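Local coordinates for protein NANS (YJHS), A 9-O-acetyl N-acetylneuraminic acid esterase (Escherichia coli O157:H7 EDL933, PDB 3PT5) that probably removes the 9-O-acetyl group from 9-O-acetyl-N-acetylneuraminate by hydrolysis, allowing the bacterium to grow on this host sialic acid, at residues Gly28-Met33 and Ser310-Ser315; Tyr20-Thr25 and Pro116-Asn121; Pro40-Glu45 and Gln98-Thr103; Val127-Gly132 and Gln165-Arg170. All coordinates share one frame; numbering follows the deposited sequence.

Interaction 1 of 4, residues Gly28-Met33 and Ser310-Ser315; sequences GQSNAM and SSHFSS
Ser30 meets His312 at the rim of the imidazole ring. Its OG lies at the ring edge, in plane, 3.0 Å from His312 NE2. The hydroxyl is put there by a chi1 of 64°, with OG between the backbone N and the carbonyl carbon. Both residues are buried. The sequence GQSN, starting where strand 20-28 ends, matches the nucleophile motif of SGNH hydrolases. The close approach of OG and NE2 is consistent with a catalytic Ser-His pair.

Asn31 follows in the same short 3-10 turn and turns its amide to the backbone of residues 311-313. OD1 accepts from Phe313 N at 3.0 Å, with the donor tilted out of the carbonyl plane. ND2 donates to Ser311 O at 3.0 Å. This bond is nearly straight, 167° at the hydrogen, and lies in the carbonyl plane. ND2 also bonds Glu192 OE2, so OD1 and ND2 are both bonded, which would fix the rotation of the amide. The Phe313 side chain crosses that of Asn31 at about a right angle, with CD2 3.5 Å from Asn31 OD1. The amide and ring planes stand 60° apart. The carbonyl O of Asn31 is bonded by Gln106 and by Arg318 of helix 315-335. Further on, Ala32 N and Met33 N close the turn by bonding Gln29 O and Ser30 O.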
loop_
_atom_site.group_PDB
_atom_site.type_symbol
_atom_site.label_atom_id
_atom_site.label_comp_id
_atom_site.label_asym_id
_atom_site.label_seq_id
_atom_site.Cartn_x
_atom_site.Cartn_y
_atom_site.Cartn_z
ATOM N N GLY A 28 -0.243 0.040 -5.992
ATOM C CA GLY A 28 1.076 -0.023 -6.531
ATOM C C GLY A 28 1.683 -1.399 -6.494
ATOM O O GLY A 28 0.960 -2.388 -6.600
ATOM N N GLN A 29 3.006 -1.449 -6.282
ATOM C CA GLN A 29 3.702 -2.735 -6.222
ATOM C C GLN A 29 4.235 -3.031 -4.816
ATOM O O GLN A 29 3.661 -2.543 -3.850
ATOM C CB GLN A 29 4.692 -2.914 -7.380
ATOM C CG GLN A 29 5.889 -1.991 -7.438
ATOM C CD GLN A 29 6.554 -2.079 -8.808
ATOM O OE1 GLN A 29 6.457 -1.155 -9.597
ATOM N NE2 GLN A 29 7.157 -3.220 -9.116
ATOM N N SER A 30 5.289 -3.829 -4.702
ATOM C CA SER A 30 5.686 -4.374 -3.407
ATOM C C SER A 30 5.847 -3.377 -2.276
ATOM O O SER A 30 5.471 -3.676 -1.146
ATOM C CB SER A 30 6.957 -5.223 -3.517
ATOM O OG SER A 30 8.050 -4.430 -3.908
ATOM N N ASN A 31 6.410 -2.195 -2.557
ATOM C CA ASN A 31 6.701 -1.273 -1.445
ATOM C C ASN A 31 5.492 -0.499 -0.921
ATOM O O ASN A 31 5.574 0.150 0.112
ATOM C CB ASN A 31 7.911 -0.381 -1.770
ATOM C CG ASN A 31 9.213 -1.122 -1.568
ATOM O OD1 ASN A 31 9.381 -1.802 -0.538
ATOM N ND2 ASN A 31 10.128 -1.047 -2.551
ATOM N N ALA A 32 4.364 -0.652 -1.586
ATOM C CA ALA A 32 3.085 -0.096 -1.140
ATOM C C ALA A 32 2.394 -1.025 -0.138
ATOM O O ALA A 32 1.501 -0.595 0.588
ATOM C CB ALA A 32 2.162 0.133 -2.310
ATOM N N MET A 33 2.824 -2.286 -0.126
ATOM C CA MET A 33 2.111 -3.328 0.603
ATOM C C MET A 33 3.018 -4.071 1.572
ATOM O O MET A 33 4.088 -3.604 1.914
ATOM C CB MET A 33 1.466 -4.290 -0.397
ATOM C CG MET A 33 2.396 -4.817 -1.467
ATOM S SD MET A 33 1.608 -6.087 -2.478
ATOM C CE MET A 33 1.447 -7.426 -1.279
ATOM N N SER A 310 17.483 -5.663 -0.019
ATOM C CA SER A 310 17.443 -4.191 0.006
ATOM C C SER A 310 16.388 -3.591 -0.941
ATOM O O SER A 310 16.179 -2.373 -0.974
ATOM C CB SER A 310 18.834 -3.624 -0.355
ATOM O OG SER A 310 19.214 -4.105 -1.637
ATOM N N SER A 311 15.674 -4.439 -1.662
ATOM C CA SER A 311 14.689 -3.942 -2.589
ATOM C C SER A 311 13.361 -3.525 -1.948
ATOM O O SER A 311 12.528 -2.862 -2.610
ATOM C CB SER A 311 14.431 -4.990 -3.675
ATOM O OG SER A 311 13.925 -6.183 -3.089
ATOM N N HIS A 312 13.161 -3.928 -0.694
ATOM C CA HIS A 312 11.954 -3.565 0.042
ATOM C C HIS A 312 12.225 -2.917 1.388
ATOM O O HIS A 312 13.206 -3.259 2.089
ATOM C CB HIS A 312 11.073 -4.776 0.298
ATOM C CG HIS A 312 10.933 -5.652 -0.877
ATOM N ND1 HIS A 312 11.490 -6.850 -1.153
ATOM C CD2 HIS A 312 10.096 -5.348 -1.929
ATOM C CE1 HIS A 312 11.002 -7.241 -2.371
ATOM N NE2 HIS A 312 10.177 -6.316 -2.825
ATOM N N PHE A 313 11.334 -1.986 1.752
ATOM C CA PHE A 313 11.410 -1.341 3.073
ATOM C C PHE A 313 11.093 -2.319 4.186
ATOM O O PHE A 313 10.317 -3.256 3.990
ATOM C CB PHE A 313 10.444 -0.187 3.163
ATOM C CG PHE A 313 10.792 0.954 2.265
ATOM C CD1 PHE A 313 11.890 1.791 2.565
ATOM C CD2 PHE A 313 9.970 1.230 1.179
ATOM C CE1 PHE A 313 12.186 2.874 1.728
ATOM C CE2 PHE A 313 10.239 2.334 0.342
ATOM C CZ PHE A 313 11.351 3.128 0.625
ATOM N N SER A 314 11.736 -2.102 5.336
ATOM C CA SER A 314 11.586 -2.989 6.506
ATOM C C SER A 314 10.247 -2.779 7.195
ATOM O O SER A 314 9.568 -1.758 7.006
ATOM C CB SER A 314 12.716 -2.728 7.527
ATOM O OG SER A 314 12.605 -1.384 8.082
ATOM N N SER A 315 9.886 -3.743 8.043
ATOM C CA SER A 315 8.694 -3.583 8.873
ATOM C C SER A 315 8.799 -2.340 9.762
ATOM O O SER A 315 7.837 -1.588 9.895
ATOM C CB SER A 315 8.514 -4.832 9.737
ATOM O OG SER A 315 8.414 -5.976 8.910
#

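Interaction 2 of 4, residues Tyr20-Thr25 and Pro116-Asn121; sequences YYYVLT and PFIPDN
This is a surface contact between the N-terminal end of strand 20-28 and the loop that leads from helix 107-114 into strand 122-130. Strands 20-28 and 122-130 are parallel neighbours in the main sheet. The contact lies at the N-terminal ends of the two strands. The touching parts run in nearly opposite directions, 168° apart end to end.

Tyr22 and Ile118 form the centre. Ile118 CG2 stands over the middle of the Tyr22 ring, 3.8 Å from its centroid and 9° off the ring normal. This is a CH-pi contact. CG2 is brought over the ring because it lies anti to the carbonyl carbon of Ile118. Pro119 crosses Tyr22 at about a right angle. Its CD comes 3.3 Å from Tyr22 OH and 3.8 Å from Tyr22 CE2.

Tyr20 also reaches this proline, and its side chain crosses it at about a right angle. Its OH lies 3.6 Å from Pro119 CG. The amide of Asn121 stands near the edge of the Tyr20 ring, almost perpendicular to it. A water in the ring plane links the two side chains. It lies 2.8 Å from Tyr20 OH and donates to Asn121 OD1 at 2.7 Å. The other end of that amide, ND2, bonds Asp19 OD2.

No direct hydrogen bond joins the two segments. The contact therefore rests on tyrosine rings against aliphatic groups, and its polar link, Tyr20 to Asn121, runs through a water.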
loop_
_atom_site.group_PDB
_atom_site.type_symbol
_atom_site.label_atom_id
_atom_site.label_comp_id
_atom_site.label_asym_id
_atom_site.label_seq_id
_atom_site.Cartn_x
_atom_site.Cartn_y
_atom_site.Cartn_z
ATOM N N TYR A 20 -19.602 6.681 9.470
ATOM C CA TYR A 20 -19.081 6.750 8.102
ATOM C C TYR A 20 -17.561 6.681 8.182
ATOM O O TYR A 20 -16.990 6.653 9.267
ATOM C CB TYR A 20 -19.527 8.050 7.367
ATOM C CG TYR A 20 -18.903 9.302 7.942
ATOM C CD1 TYR A 20 -17.736 9.843 7.385
ATOM C CD2 TYR A 20 -19.452 9.938 9.071
ATOM C CE1 TYR A 20 -17.111 10.966 7.949
ATOM C CE2 TYR A 20 -18.849 11.057 9.618
ATOM C CZ TYR A 20 -17.674 11.567 9.050
ATOM O OH TYR A 20 -17.079 12.685 9.596
ATOM N N TYR A 21 -16.925 6.633 7.012
ATOM C CA TYR A 21 -15.470 6.407 6.905
ATOM C C TYR A 21 -14.796 7.459 6.040
ATOM O O TYR A 21 -15.362 7.936 5.065
ATOM C CB TYR A 21 -15.146 5.027 6.308
ATOM C CG TYR A 21 -15.549 3.878 7.230
ATOM C CD1 TYR A 21 -14.655 3.407 8.168
ATOM C CD2 TYR A 21 -16.821 3.287 7.153
ATOM C CE1 TYR A 21 -14.982 2.391 9.029
ATOM C CE2 TYR A 21 -17.167 2.234 8.029
ATOM C CZ TYR A 21 -16.225 1.810 8.965
ATOM O OH TYR A 21 -16.459 0.807 9.881
ATOM N N TYR A 22 -13.572 7.796 6.429
ATOM C CA TYR A 22 -12.640 8.509 5.564
ATOM C C TYR A 22 -11.911 7.396 4.826
ATOM O O TYR A 22 -11.363 6.511 5.447
ATOM C CB TYR A 22 -11.631 9.290 6.390
ATOM C CG TYR A 22 -12.121 10.589 6.991
ATOM C CD1 TYR A 22 -11.426 11.776 6.766
ATOM C CD2 TYR A 22 -13.235 10.637 7.808
ATOM C CE1 TYR A 22 -11.841 12.979 7.330
ATOM C CE2 TYR A 22 -13.664 11.849 8.375
ATOM C CZ TYR A 22 -12.958 13.017 8.117
ATOM O OH TYR A 22 -13.368 14.225 8.667
ATOM N N VAL A 23 -11.940 7.462 3.509
ATOM C CA VAL A 23 -11.506 6.380 2.626
ATOM C C VAL A 23 -10.140 6.748 2.032
ATOM O O VAL A 23 -9.945 7.862 1.547
ATOM C CB VAL A 23 -12.543 6.099 1.504
ATOM C CG1 VAL A 23 -11.981 5.134 0.474
ATOM C CG2 VAL A 23 -13.871 5.555 2.077
ATOM N N LEU A 24 -9.186 5.815 2.121
ATOM C CA LEU A 24 -7.872 6.004 1.505
ATOM C C LEU A 24 -7.565 4.745 0.701
ATOM O O LEU A 24 -7.625 3.656 1.240
ATOM C CB LEU A 24 -6.814 6.233 2.587
ATOM C CG LEU A 24 -5.397 6.626 2.181
ATOM C CD1 LEU A 24 -5.355 8.094 1.671
ATOM C CD2 LEU A 24 -4.462 6.439 3.366
ATOM N N THR A 25 -7.294 4.906 -0.598
ATOM C CA THR A 25 -6.898 3.783 -1.451
ATOM C C THR A 25 -5.377 3.645 -1.405
ATOM O O THR A 25 -4.680 4.619 -1.404
ATOM C CB THR A 25 -7.365 4.012 -2.891
ATOM O OG1 THR A 25 -8.801 3.983 -2.897
ATOM C CG2 THR A 25 -6.861 2.913 -3.829
ATOM N N PRO A 116 -6.388 10.012 14.966
ATOM C CA PRO A 116 -6.672 11.022 16.003
ATOM C C PRO A 116 -7.197 12.326 15.445
ATOM O O PRO A 116 -7.730 13.150 16.196
ATOM C CB PRO A 116 -5.303 11.258 16.644
ATOM C CG PRO A 116 -4.497 10.079 16.313
ATOM C CD PRO A 116 -4.974 9.576 15.008
ATOM N N PHE A 117 -7.078 12.511 14.135
ATOM C CA PHE A 117 -7.429 13.775 13.502
ATOM C C PHE A 117 -8.836 13.863 12.908
ATOM O O PHE A 117 -9.249 14.906 12.371
ATOM C CB PHE A 117 -6.370 14.074 12.448
ATOM C CG PHE A 117 -5.026 14.334 13.032
ATOM C CD1 PHE A 117 -4.707 15.589 13.551
ATOM C CD2 PHE A 117 -4.085 13.325 13.091
ATOM C CE1 PHE A 117 -3.451 15.825 14.095
ATOM C CE2 PHE A 117 -2.849 13.550 13.613
ATOM C CZ PHE A 117 -2.520 14.806 14.123
ATOM N N ILE A 118 -9.593 12.775 13.017
ATOM C CA ILE A 118 -10.941 12.724 12.403
ATOM C C ILE A 118 -12.028 12.650 13.478
ATOM O O ILE A 118 -11.728 12.378 14.641
ATOM C CB ILE A 118 -11.091 11.513 11.410
ATOM C CG1 ILE A 118 -11.182 10.205 12.175
ATOM C CG2 ILE A 118 -9.965 11.469 10.357
ATOM C CD1 ILE A 118 -11.449 9.011 11.308
ATOM N N PRO A 119 -13.311 12.912 13.106
ATOM C CA PRO A 119 -14.337 12.957 14.150
ATOM C C PRO A 119 -14.567 11.643 14.887
ATOM O O PRO A 119 -14.394 10.616 14.310
ATOM C CB PRO A 119 -15.590 13.363 13.382
ATOM C CG PRO A 119 -15.066 14.149 12.220
ATOM C CD PRO A 119 -13.830 13.389 11.810
ATOM N N ASP A 120 -14.981 11.693 16.152
ATOM C CA ASP A 120 -15.223 10.453 16.921
ATOM C C ASP A 120 -16.152 9.427 16.252
ATOM O O ASP A 120 -16.076 8.246 16.555
ATOM C CB ASP A 120 -15.812 10.760 18.313
ATOM C CG ASP A 120 -14.787 11.273 19.299
ATOM O OD1 ASP A 120 -13.556 11.169 19.054
ATOM O OD2 ASP A 120 -15.227 11.766 20.366
ATOM N N ASN A 121 -17.058 9.884 15.395
ATOM C CA ASN A 121 -18.081 9.043 14.824
ATOM C C ASN A 121 -17.680 8.544 13.424
ATOM O O ASN A 121 -18.465 7.922 12.712
ATOM C CB ASN A 121 -19.422 9.785 14.808
ATOM C CG ASN A 121 -19.438 10.963 13.830
ATOM O OD1 ASN A 121 -18.448 11.677 13.668
ATOM N ND2 ASN A 121 -20.566 11.163 13.179
HETATM O O HOH W 1 -18.379 13.656 11.833
#

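Interaction 3 of 4, residues Pro40-Glu45 and Gln98-Thr103; sequences PLPDRE and QTQYGT
Pro40 turns its ring to the backbone of Gln100, and Pro42 turns its ring to the Gln100 side chain and to Thr99. Pro40 presses its CG toward three backbone carbonyl oxygens, those of Gln100, Tyr101 and Gly102. The nearest is Gln100 O, 3.6 Å from Pro40 CG. On the Thr99 side, Pro42 CG is 3.6 Å from Thr99 O and 3.9 Å from Thr99 CB. Pro42 is the second residue of a type I beta turn, Leu41 to Arg44, closed by a bond from Arg44 N to Leu41 O.

The Gln100 side chain crosses the Pro42 ring at about a right angle, with CG 3.7 Å from Pro42 CD. Beyond CG the chain is extended, chi2 -176°, and this carries the amide past the ring to the backbone of Pro40. There NE2 makes a weak hydrogen bond to Pro40 O, 3.4 Å long. OE1 is held by Thr95 N of its own loop, which helps position the amide. Gly102 has a positive phi of 73°, which favours glycine there, and its N bonds His90 ND1.

Both segments are irregular. Residues 40-45 lie in the loop between strands 20-28 and 52-55, and Leu41 and Glu45 touch Arg319 of helix 315-335. Residues 98-103 lie in the long loop from strand 73-75 and lead toward helix 107-114. The contact packs these two loops together.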
loop_
_atom_site.group_PDB
_atom_site.type_symbol
_atom_site.label_atom_id
_atom_site.label_comp_id
_atom_site.label_asym_id
_atom_site.label_seq_id
_atom_site.Cartn_x
_atom_site.Cartn_y
_atom_site.Cartn_z
ATOM N N PRO A 40 5.703 -9.171 12.907
ATOM C CA PRO A 40 4.567 -8.319 13.290
ATOM C C PRO A 40 4.468 -8.175 14.800
ATOM O O PRO A 40 4.882 -9.076 15.535
ATOM C CB PRO A 40 3.341 -9.110 12.782
ATOM C CG PRO A 40 3.919 -10.106 11.759
ATOM C CD PRO A 40 5.247 -10.454 12.352
ATOM N N LEU A 41 3.923 -7.051 15.260
ATOM C CA LEU A 41 3.870 -6.786 16.686
ATOM C C LEU A 41 2.419 -6.462 17.020
ATOM O O LEU A 41 2.089 -5.302 17.257
ATOM C CB LEU A 41 4.791 -5.601 17.052
ATOM C CG LEU A 41 6.284 -5.792 16.789
ATOM C CD1 LEU A 41 7.075 -4.507 16.979
ATOM C CD2 LEU A 41 6.780 -6.890 17.699
ATOM N N PRO A 42 1.538 -7.479 17.005
ATOM C CA PRO A 42 0.095 -7.214 17.073
ATOM C C PRO A 42 -0.403 -6.649 18.401
ATOM O O PRO A 42 -1.522 -6.158 18.460
ATOM C CB PRO A 42 -0.533 -8.585 16.822
ATOM C CG PRO A 42 0.506 -9.564 17.182
ATOM C CD PRO A 42 1.821 -8.920 16.865
ATOM N N ASP A 43 0.404 -6.714 19.449
ATOM C CA ASP A 43 -0.003 -6.121 20.732
ATOM C C ASP A 43 0.404 -4.645 20.848
ATOM O O ASP A 43 0.020 -3.944 21.796
ATOM C CB ASP A 43 0.592 -6.927 21.898
ATOM C CG ASP A 43 -0.088 -8.280 22.088
ATOM O OD1 ASP A 43 -1.286 -8.406 21.757
ATOM O OD2 ASP A 43 0.578 -9.226 22.567
ATOM N N ARG A 44 1.203 -4.174 19.902
ATOM C CA ARG A 44 1.804 -2.860 20.018
ATOM C C ARG A 44 1.529 -2.060 18.767
ATOM O O ARG A 44 0.400 -1.675 18.506
ATOM C CB ARG A 44 3.322 -2.985 20.244
ATOM C CG ARG A 44 3.764 -3.559 21.597
ATOM C CD ARG A 44 5.179 -4.156 21.489
ATOM N NE ARG A 44 5.740 -4.530 22.796
ATOM C CZ ARG A 44 5.473 -5.670 23.437
ATOM N NH1 ARG A 44 4.640 -6.564 22.909
ATOM N NH2 ARG A 44 6.037 -5.923 24.616
ATOM N N GLU A 45 2.584 -1.842 17.993
ATOM C CA GLU A 45 2.569 -0.965 16.839
ATOM C C GLU A 45 1.708 -1.536 15.714
ATOM O O GLU A 45 1.210 -0.784 14.877
ATOM C CB GLU A 45 4.012 -0.695 16.387
ATOM C CG GLU A 45 4.994 -0.285 17.550
ATOM C CD GLU A 45 5.617 -1.460 18.322
ATOM O OE1 GLU A 45 4.960 -2.508 18.501
ATOM O OE2 GLU A 45 6.784 -1.346 18.781
ATOM N N GLN A 98 -2.145 -16.816 14.101
ATOM C CA GLN A 98 -3.453 -16.156 14.043
ATOM C C GLN A 98 -3.345 -14.656 14.202
ATOM O O GLN A 98 -4.246 -13.919 13.808
ATOM C CB GLN A 98 -4.351 -16.622 15.186
ATOM C CG GLN A 98 -4.617 -18.081 15.249
ATOM C CD GLN A 98 -5.580 -18.490 14.197
ATOM O OE1 GLN A 98 -5.195 -18.718 13.057
ATOM N NE2 GLN A 98 -6.852 -18.587 14.562
ATOM N N THR A 99 -2.258 -14.220 14.820
ATOM C CA THR A 99 -2.056 -12.798 15.094
ATOM C C THR A 99 -0.775 -12.245 14.483
ATOM O O THR A 99 -0.728 -11.051 14.135
ATOM C CB THR A 99 -1.985 -12.518 16.587
ATOM O OG1 THR A 99 -0.890 -13.246 17.161
ATOM C CG2 THR A 99 -3.306 -12.898 17.280
ATOM N N GLN A 100 0.256 -13.086 14.402
ATOM C CA GLN A 100 1.594 -12.672 13.912
ATOM C C GLN A 100 1.925 -13.262 12.543
ATOM O O GLN A 100 3.088 -13.549 12.255
ATOM C CB GLN A 100 2.697 -13.113 14.882
ATOM C CG GLN A 100 2.715 -12.416 16.203
ATOM C CD GLN A 100 3.900 -12.842 17.053
ATOM O OE1 GLN A 100 4.040 -14.024 17.355
ATOM N NE2 GLN A 100 4.755 -11.879 17.446
ATOM N N TYR A 101 0.909 -13.415 11.716
ATOM C CA TYR A 101 1.043 -14.025 10.394
ATOM C C TYR A 101 1.713 -13.089 9.399
ATOM O O TYR A 101 1.529 -11.884 9.452
ATOM C CB TYR A 101 -0.336 -14.409 9.849
ATOM C CG TYR A 101 -1.395 -13.310 9.970
ATOM C CD1 TYR A 101 -1.591 -12.376 8.946
ATOM C CD2 TYR A 101 -2.189 -13.214 11.091
ATOM C CE1 TYR A 101 -2.528 -11.373 9.054
ATOM C CE2 TYR A 101 -3.137 -12.206 11.225
ATOM C CZ TYR A 101 -3.304 -11.285 10.196
ATOM O OH TYR A 101 -4.238 -10.297 10.303
ATOM N N GLY A 102 2.476 -13.645 8.472
ATOM C CA GLY A 102 2.849 -12.887 7.291
ATOM C C GLY A 102 3.874 -11.786 7.466
ATOM O O GLY A 102 4.632 -11.734 8.436
ATOM N N THR A 103 3.897 -10.919 6.462
ATOM C CA THR A 103 4.795 -9.781 6.421
ATOM C C THR A 103 4.051 -8.519 6.866
ATOM O O THR A 103 2.867 -8.566 7.169
ATOM C CB THR A 103 5.255 -9.580 4.977
ATOM O OG1 THR A 103 4.121 -9.775 4.121
ATOM C CG2 THR A 103 6.364 -10.571 4.670
#

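Interaction 4 of 4, residues Val127-Gly132 and Gln165-Arg170; sequences VPCCRG and QDLVSR
Arg170 NH2 donates to Pro128 O at 3.0 Å. The N-H...O angle is 148°, so the bond is moderately bent, and the oxygen is tilted slightly from the guanidinium plane. Arg170 NE makes a second, weak bond to the same oxygen at 3.3 Å. Pro128 O also accepts from Arg57 NH1. Arg170 NH2 also donates to Leu55 O, and NH1 donates to Ala56 O. Three backbone carbonyls thus accept from this buried guanidinium.

A bend at chi3, 72°, swings the guanidinium of Arg170 back to the strand. Cys129 SG lies at its edge, in plane, 3.7 Å from Arg170 NE. The same sulfur is 3.8 Å from Asp166 OD1. Asp166 forms a salt bridge with Arg57 through OD2, while its pairing with Arg170 NE is long. The charges of Arg57 and Arg170 probably favour an ionised Asp166.

Outward from this polar group the contact is apolar. Val127 CG1 packs on Arg170 CB at 3.4 Å, and Cys129 CB faces Leu167 CD1 at 4.2 Å.

The helix segment runs antiparallel to strand 127-130, with axes 8.6 Å apart. Strand 122-130, helix 162-176 and strand 182-189 form a beta-alpha-beta crossover that passes strand 20-28. Leu167 also touches Thr25 and Ala27 of that strand and Phe214 of helix 203-218.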
loop_
_atom_site.group_PDB
_atom_site.type_symbol
_atom_site.label_atom_id
_atom_site.label_comp_id
_atom_site.label_asym_id
_atom_site.label_seq_id
_atom_site.Cartn_x
_atom_site.Cartn_y
_atom_site.Cartn_z
ATOM N N VAL A 127 -8.528 0.916 1.147
ATOM C CA VAL A 127 -8.855 0.132 -0.040
ATOM C C VAL A 127 -7.523 -0.426 -0.640
ATOM O O VAL A 127 -6.860 0.249 -1.401
ATOM C CB VAL A 127 -9.667 0.962 -1.097
ATOM C CG1 VAL A 127 -10.085 0.089 -2.295
ATOM C CG2 VAL A 127 -10.904 1.606 -0.445
ATOM N N PRO A 128 -7.135 -1.661 -0.232
ATOM C CA PRO A 128 -5.838 -2.190 -0.649
ATOM C C PRO A 128 -5.914 -2.805 -2.042
ATOM O O PRO A 128 -6.661 -3.775 -2.267
ATOM C CB PRO A 128 -5.480 -3.198 0.470
ATOM C CG PRO A 128 -6.774 -3.561 1.090
ATOM C CD PRO A 128 -7.811 -2.536 0.743
ATOM N N CYS A 129 -5.131 -2.215 -2.952
ATOM C CA CYS A 129 -5.069 -2.635 -4.358
ATOM C C CYS A 129 -3.648 -2.764 -4.885
ATOM O O CYS A 129 -3.363 -2.262 -5.959
ATOM C CB CYS A 129 -5.871 -1.663 -5.237
ATOM S SG CYS A 129 -7.579 -1.439 -4.720
ATOM N N CYS A 130 -2.767 -3.413 -4.114
ATOM C CA CYS A 130 -1.368 -3.549 -4.516
ATOM C C CYS A 130 -1.062 -4.934 -5.036
ATOM O O CYS A 130 -1.731 -5.911 -4.685
ATOM C CB CYS A 130 -0.457 -3.271 -3.328
ATOM S SG CYS A 130 -0.778 -1.734 -2.455
ATOM N N ARG A 131 -0.015 -5.027 -5.852
ATOM C CA ARG A 131 0.398 -6.305 -6.403
ATOM C C ARG A 131 1.923 -6.268 -6.536
ATOM O O ARG A 131 2.461 -5.464 -7.278
ATOM C CB ARG A 131 -0.311 -6.538 -7.765
ATOM C CG ARG A 131 0.233 -7.729 -8.580
ATOM C CD ARG A 131 0.088 -8.956 -7.749
ATOM N NE ARG A 131 0.146 -10.221 -8.475
ATOM C CZ ARG A 131 1.208 -11.012 -8.535
ATOM N NH1 ARG A 131 2.342 -10.680 -7.927
ATOM N NH2 ARG A 131 1.118 -12.166 -9.194
ATOM N N GLY A 132 2.618 -7.127 -5.802
ATOM C CA GLY A 132 4.078 -7.219 -5.951
ATOM C C GLY A 132 4.419 -7.576 -7.378
ATOM O O GLY A 132 3.700 -8.354 -8.022
ATOM N N GLN A 165 -9.008 -1.968 -13.135
ATOM C CA GLN A 165 -10.420 -2.238 -12.868
ATOM C C GLN A 165 -10.670 -2.475 -11.401
ATOM O O GLN A 165 -11.683 -2.052 -10.868
ATOM C CB GLN A 165 -10.857 -3.479 -13.626
ATOM C CG GLN A 165 -10.967 -3.269 -15.113
ATOM C CD GLN A 165 -11.390 -4.550 -15.811
ATOM O OE1 GLN A 165 -12.492 -5.070 -15.573
ATOM N NE2 GLN A 165 -10.505 -5.089 -16.651
ATOM N N ASP A 166 -9.721 -3.152 -10.764
ATOM C CA ASP A 166 -9.767 -3.502 -9.348
ATOM C C ASP A 166 -9.608 -2.218 -8.519
ATOM O O ASP A 166 -10.361 -1.991 -7.569
ATOM C CB ASP A 166 -8.651 -4.527 -9.086
ATOM C CG ASP A 166 -8.712 -5.160 -7.698
ATOM O OD1 ASP A 166 -8.155 -4.557 -6.753
ATOM O OD2 ASP A 166 -9.270 -6.284 -7.539
ATOM N N LEU A 167 -8.657 -1.381 -8.914
ATOM C CA LEU A 167 -8.434 -0.082 -8.288
ATOM C C LEU A 167 -9.680 0.814 -8.324
ATOM O O LEU A 167 -10.090 1.359 -7.296
ATOM C CB LEU A 167 -7.258 0.610 -8.975
ATOM C CG LEU A 167 -6.903 2.035 -8.581
ATOM C CD1 LEU A 167 -6.370 2.072 -7.165
ATOM C CD2 LEU A 167 -5.895 2.581 -9.558
ATOM N N VAL A 168 -10.268 0.955 -9.510
ATOM C CA VAL A 168 -11.461 1.801 -9.705
ATOM C C VAL A 168 -12.695 1.186 -9.043
ATOM O O VAL A 168 -13.409 1.859 -8.291
ATOM C CB VAL A 168 -11.683 2.112 -11.216
ATOM C CG1 VAL A 168 -13.131 2.590 -11.506
ATOM C CG2 VAL A 168 -10.721 3.165 -11.657
ATOM N N SER A 169 -12.902 -0.107 -9.276
ATOM C CA SER A 169 -14.067 -0.810 -8.772
ATOM C C SER A 169 -14.117 -0.858 -7.250
ATOM O O SER A 169 -15.188 -0.616 -6.657
ATOM C CB SER A 169 -14.160 -2.204 -9.404
ATOM O OG SER A 169 -14.401 -3.191 -8.417
ATOM N N ARG A 170 -12.970 -1.107 -6.608
ATOM C CA ARG A 170 -12.907 -1.137 -5.147
ATOM C C ARG A 170 -13.024 0.255 -4.519
ATOM O O ARG A 170 -13.640 0.399 -3.481
ATOM C CB ARG A 170 -11.630 -1.830 -4.671
ATOM C CG ARG A 170 -11.758 -3.302 -4.752
ATOM C CD ARG A 170 -10.453 -3.996 -4.671
ATOM N NE ARG A 170 -9.777 -4.026 -3.378
ATOM C CZ ARG A 170 -10.122 -4.764 -2.330
ATOM N NH1 ARG A 170 -11.283 -5.433 -2.286
ATOM N NH2 ARG A 170 -9.327 -4.782 -1.289
#

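In the fold
From the N terminus, strand 20-28 opens interaction 2 and the turn after it opens interaction 1. Residues 40-45 open interaction 3, which residues 98-103 close within both earlier loops, joining the loops before strand 52-55 and helix 107-114. Residues 116-121 then close interaction 2, joining the strand to the loop before strand 122-130. Interaction 4 follows, tying that strand to helix 162-176. Residues 310-315 close interaction 1 last, joining the loop after strand 20-28 to the loop before helix 315-335. It encloses interactions 3 and 4 and crosses interaction 2. Interaction 4 meets interaction 2 through Leu24 and Val127, and interaction 1 at Gly28 and Arg131. Interaction 3 touches none of the others.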